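Local atomic coordinates of poly(ADP-ribose) glycohydrolase (PDB entry 3SII), a protein that probably hydrolyses the ribose-ribose glycosidic bonds of poly(ADP-ribose), as a bacterial poly(ADP-ribose) glycohydrolase with a macrodomain-type catalytic domain. Residues L215-W220 against V253-W258. Numbering follows the deposited sequence.
With A1R (5'-O-[(S)-{[(S)-{[(2R,3R,4S)-3,4-dihydroxypyrrolidin-2-yl]methoxy}(hydroxy)phosphoryl]oxy}(hydroxy)phosphoryl]adenosine), chain B.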
ATOM      1  N   LEU A 215       6.414  -5.193  -8.088  1.00  8.66           N
ATOM      2  CA  LEU A 215       5.945  -4.345  -7.007  1.00  9.05           C
ATOM      3  C   LEU A 215       5.357  -3.071  -7.531  1.00  9.41           C
ATOM      4  O   LEU A 215       5.846  -2.513  -8.516  1.00 12.69           O
ATOM      5  CB  LEU A 215       7.105  -3.922  -6.117  1.00 10.05           C
ATOM      6  CG  LEU A 215       8.080  -4.929  -5.572  1.00 11.54           C
ATOM      7  CD1 LEU A 215       9.106  -4.187  -4.707  1.00 15.51           C
ATOM      8  CD2 LEU A 215       7.347  -5.978  -4.763  1.00 14.19           C
ATOM      9  N   VAL A 216       4.332  -2.591  -6.840  1.00  9.10           N
ATOM     10  CA  VAL A 216       3.791  -1.261  -7.087  1.00  7.63           C
ATOM     11  C   VAL A 216       4.069  -0.404  -5.862  1.00  8.55           C
ATOM     12  O   VAL A 216       3.524  -0.659  -4.771  1.00  9.44           O
ATOM     13  CB  VAL A 216       2.296  -1.282  -7.405  1.00  9.18           C
ATOM     14  CG1 VAL A 216       1.794   0.128  -7.670  1.00 10.47           C
ATOM     15  CG2 VAL A 216       2.029  -2.171  -8.632  1.00 10.40           C
ATOM     16  N   LEU A 217       4.952   0.576  -6.044  1.00  8.56           N
ATOM     17  CA  LEU A 217       5.327   1.523  -4.985  1.00 10.13           C
ATOM     18  C   LEU A 217       4.843   2.921  -5.389  1.00 10.17           C
ATOM     19  O   LEU A 217       4.109   3.077  -6.369  1.00  8.93           O
ATOM     20  CB  LEU A 217       6.844   1.520  -4.775  1.00  9.77           C
ATOM     21  CG  LEU A 217       7.430   0.126  -4.485  1.00  8.31           C
ATOM     22  CD1 LEU A 217       8.949   0.201  -4.426  1.00 13.83           C
ATOM     23  CD2 LEU A 217       6.856  -0.473  -3.205  1.00 12.07           C
ATOM     24  N   GLY A 218       5.238   3.948  -4.646  1.00  9.35           N
ATOM     25  CA  GLY A 218       4.779   5.292  -4.973  1.00  9.78           C
ATOM     26  C   GLY A 218       5.227   6.288  -3.928  1.00  8.93           C
ATOM     27  O   GLY A 218       6.201   6.025  -3.197  1.00  9.61           O
ATOM     28  N   ALA A 219       4.514   7.411  -3.862  1.00  9.45           N
ATOM     29  CA  ALA A 219       4.870   8.544  -3.005  1.00 11.84           C
ATOM     30  C   ALA A 219       4.386   8.356  -1.569  1.00 11.04           C
ATOM     31  O   ALA A 219       3.656   9.184  -1.009  1.00 10.80           O
ATOM     32  CB  ALA A 219       4.343   9.858  -3.606  1.00 10.93           C
ATOM     33  N   TRP A 220       4.787   7.222  -1.011  1.00 11.34           N
ATOM     34  CA  TRP A 220       4.562   6.841   0.374  1.00  8.90           C
ATOM     35  C   TRP A 220       4.788   8.012   1.327  1.00  9.99           C
ATOM     36  O   TRP A 220       5.860   8.618   1.336  1.00 11.45           O
ATOM     37  CB  TRP A 220       5.564   5.728   0.662  1.00  8.01           C
ATOM     38  CG  TRP A 220       5.451   4.978   1.966  1.00  8.01           C
ATOM     39  CD1 TRP A 220       4.314   4.556   2.614  1.00 12.27           C
ATOM     40  CD2 TRP A 220       6.553   4.547   2.762  1.00  7.75           C
ATOM     41  NE1 TRP A 220       4.659   3.873   3.764  1.00  9.90           N
ATOM     42  CE2 TRP A 220       6.027   3.851   3.870  1.00  9.17           C
ATOM     43  CE3 TRP A 220       7.947   4.664   2.632  1.00 11.44           C
ATOM     44  CZ2 TRP A 220       6.844   3.293   4.857  1.00 16.20           C
ATOM     45  CZ3 TRP A 220       8.753   4.117   3.607  1.00 15.65           C
ATOM     46  CH2 TRP A 220       8.203   3.435   4.704  1.00 14.84           C
ATOM     47  N   VAL A 253       9.398  -2.891 -11.017  1.00 10.77           N
ATOM     48  CA  VAL A 253       8.940  -1.995  -9.968  1.00  8.75           C
ATOM     49  C   VAL A 253       8.295  -0.814 -10.646  1.00 10.49           C
ATOM     50  O   VAL A 253       8.918  -0.170 -11.501  1.00 12.80           O
ATOM     51  CB  VAL A 253      10.092  -1.491  -9.083  1.00  8.84           C
ATOM     52  CG1 VAL A 253       9.583  -0.455  -8.064  1.00 10.18           C
ATOM     53  CG2 VAL A 253      10.773  -2.651  -8.381  1.00 13.42           C
ATOM     54  N   VAL A 254       7.044  -0.542 -10.292  1.00 10.53           N
ATOM     55  CA  VAL A 254       6.330   0.607 -10.832  1.00  9.74           C
ATOM     56  C   VAL A 254       6.124   1.609  -9.709  1.00  9.68           C
ATOM     57  O   VAL A 254       5.620   1.259  -8.645  1.00 10.54           O
ATOM     58  CB  VAL A 254       4.948   0.220 -11.402  1.00 10.83           C
ATOM     59  CG1 VAL A 254       4.216   1.478 -11.924  1.00 13.84           C
ATOM     60  CG2 VAL A 254       5.081  -0.822 -12.503  1.00 14.33           C
ATOM     61  N   PHE A 255       6.555   2.847  -9.929  1.00  9.69           N
ATOM     62  CA  PHE A 255       6.189   3.933  -9.035  1.00  8.40           C
ATOM     63  C   PHE A 255       4.962   4.577  -9.639  1.00 11.82           C
ATOM     64  O   PHE A 255       5.055   5.386 -10.567  1.00 12.37           O
ATOM     65  CB  PHE A 255       7.349   4.916  -8.869  1.00 11.13           C
ATOM     66  CG  PHE A 255       8.549   4.307  -8.192  1.00 11.21           C
ATOM     67  CD1 PHE A 255       8.594   4.193  -6.809  1.00 10.23           C
ATOM     68  CD2 PHE A 255       9.616   3.838  -8.935  1.00 12.68           C
ATOM     69  CE1 PHE A 255       9.695   3.621  -6.172  1.00 11.45           C
ATOM     70  CE2 PHE A 255      10.726   3.260  -8.313  1.00 15.39           C
ATOM     71  CZ  PHE A 255      10.763   3.149  -6.922  1.00 12.96           C
ATOM     72  N   ALA A 256       3.808   4.161  -9.137  1.00  9.15           N
ATOM     73  CA  ALA A 256       2.526   4.658  -9.618  1.00  8.90           C
ATOM     74  C   ALA A 256       2.146   5.836  -8.739  1.00 10.04           C
ATOM     75  O   ALA A 256       1.797   5.672  -7.570  1.00 12.04           O
ATOM     76  CB  ALA A 256       1.477   3.552  -9.553  1.00 10.49           C
ATOM     77  N   VAL A 257       2.229   7.035  -9.307  1.00  9.63           N
ATOM     78  CA  VAL A 257       2.015   8.251  -8.540  1.00 10.79           C
ATOM     79  C   VAL A 257       0.921   9.087  -9.203  1.00 12.28           C
ATOM     80  O   VAL A 257       1.158   9.787 -10.206  1.00 14.96           O
ATOM     81  CB  VAL A 257       3.305   9.070  -8.410  1.00 12.58           C
ATOM     82  CG1 VAL A 257       3.079  10.220  -7.430  1.00 14.18           C
ATOM     83  CG2 VAL A 257       4.461   8.170  -7.952  1.00 13.61           C
ATOM     84  N   TRP A 258      -0.278   8.994  -8.634  1.00 12.65           N
ATOM     85  CA  TRP A 258      -1.451   9.728  -9.094  1.00 13.10           C
ATOM     86  C   TRP A 258      -1.623  10.953  -8.199  1.00 14.42           C
ATOM     87  O   TRP A 258      -2.067  10.836  -7.054  1.00 13.80           O
ATOM     88  CB  TRP A 258      -2.688   8.831  -9.003  1.00 16.18           C
ATOM     89  CG  TRP A 258      -3.953   9.518  -9.407  1.00 15.65           C
ATOM     90  CD1 TRP A 258      -4.229  10.068 -10.626  1.00 21.56           C
ATOM     91  CD2 TRP A 258      -5.112   9.737  -8.598  1.00 14.60           C
ATOM     92  NE1 TRP A 258      -5.491  10.612 -10.627  1.00 28.69           N
ATOM     93  CE2 TRP A 258      -6.055  10.423  -9.391  1.00 23.13           C
ATOM     94  CE3 TRP A 258      -5.450   9.416  -7.280  1.00 24.13           C
ATOM     95  CZ2 TRP A 258      -7.307  10.799  -8.910  1.00 21.86           C
ATOM     96  CZ3 TRP A 258      -6.697   9.790  -6.801  1.00 23.87           C
ATOM     97  CH2 TRP A 258      -7.612  10.472  -7.617  1.00 24.11           C
TER
HETATM   98  N1  A1R B1001      -2.473   5.914  -6.243  1.00  9.96           N
HETATM   99  C2  A1R B1001      -1.201   6.392  -6.393  1.00 11.98           C
HETATM  100  N3  A1R B1001      -0.791   7.557  -5.818  1.00 10.13           N
HETATM  101  C4  A1R B1001      -1.728   8.170  -5.116  1.00 11.52           C
HETATM  102  C5  A1R B1001      -3.042   7.770  -4.887  1.00 11.06           C
HETATM  103  C6  A1R B1001      -3.383   6.583  -5.502  1.00 11.23           C
HETATM  104  N6  A1R B1001      -4.702   6.046  -5.387  1.00 13.96           N
HETATM  105  N7  A1R B1001      -3.700   8.694  -4.083  1.00 13.88           N
HETATM  106  C8  A1R B1001      -2.786   9.645  -3.816  1.00 14.19           C
HETATM  107  N9  A1R B1001      -1.569   9.385  -4.421  1.00 13.24           N
HETATM  108  C1' A1R B1001      -0.340  10.154  -4.357  1.00 13.17           C
HETATM  109  C2' A1R B1001      -0.537  11.599  -4.050  1.00 12.99           C
HETATM  110  O2' A1R B1001       0.405  12.368  -4.719  1.00 14.53           O
HETATM  111  C3' A1R B1001      -0.322  11.681  -2.589  1.00 13.87           C
HETATM  112  O3' A1R B1001       0.179  12.911  -2.198  1.00 15.90           O
HETATM  113  O4' A1R B1001       0.489   9.646  -3.342  1.00 14.01           O
HETATM  114  C4' A1R B1001       0.672  10.606  -2.336  1.00 15.82           C
HETATM  115  C5' A1R B1001       0.556  10.035  -0.939  1.00 19.75           C
HETATM  116  O5' A1R B1001      -0.723   9.529  -0.716  1.00 18.76           O
HETATM  117  PA  A1R B1001      -1.383   9.599   0.740  1.00 18.69           P
HETATM  118  O1A A1R B1001      -2.562   8.673   0.635  1.00 16.32           O
HETATM  119  O2A A1R B1001      -1.734  10.971   1.199  1.00 27.73           O
HETATM  120  O3A A1R B1001      -0.307   8.910   1.679  1.00 18.11           O
HETATM  121  PB  A1R B1001       0.254   9.360   3.109  1.00 20.94           P
HETATM  122  O1B A1R B1001       0.968  10.690   3.065  1.00 17.02           O
HETATM  123  O2B A1R B1001       1.165   8.254   3.558  1.00 21.41           O
HETATM  124  O5N A1R B1001      -0.982   9.569   4.067  1.00 31.19           O
HETATM  125  C5N A1R B1001      -1.542   8.508   4.780  1.00 37.95           C
HETATM  126  N4N A1R B1001      -3.541   8.879   4.608  1.00 25.58           N
HETATM  127  C1N A1R B1001      -4.555   7.851   4.416  1.00 34.00           C
HETATM  128  O2N A1R B1001      -5.177   6.188   5.988  1.00 25.30           O
HETATM  129  C2N A1R B1001      -4.124   6.704   5.278  1.00 26.60           C
HETATM  130  O3N A1R B1001      -3.520   8.028   7.161  1.00 32.85           O
HETATM  131  C3N A1R B1001      -3.032   7.273   6.106  1.00 27.84           C
HETATM  132  C4N A1R B1001      -2.446   8.526   5.653  1.00 29.49           C
HETATM  133  O   HOH W   1       1.167   3.468  -5.848  1.00 12.42           O
HETATM  134  O   HOH W   2       2.091   7.231  -5.293  1.00 11.71           O
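Leu215-Leu217 and Val253-Ala256 run as parallel neighbours in the central sheet, their short axes 4.7 Å apart, joined by hydrogen bonds from Val254 N to Leu215 O, Leu217 N to Val254 O (2.8 Å) and Ala256 N to Leu217 O. The first bond is nearly straight (171° at the hydrogen), whereas the last comes in tilted from the carbonyl plane. On one face of the sheet, CG anti to the carbonyl carbon (chi1 -65°) sets the Phe255 ring alongside Leu217: Leu217 CB meets it obliquely, 3.8 Å from Phe255 CD1, while Val253 CG1 sits over one ring face toward its rim. The ring also stacks on Phe274 and meets Phe270. An alanine here would take away the ring, which is likely to open a gap beside Leu217 and Val253 and to cost Phe270 and Phe274 an aromatic neighbour. On the other face, Val216 CG1 packs 3.9 Å from Ala256 CB. Beyond Leu217 the first strand ends and the backbones diverge; a water accepts from Ala219 N and lies 2.8 Å from Ala256 O, probably donating to it at least part of the time. In this beta-alpha-beta unit, crossing through helix 229-240, direct backbone bonding thus gives way to water bridging where the chain turns to line the ligand site, with Ala219 CB 3.9 Å from O4' of the bound ADP-ribose analogue.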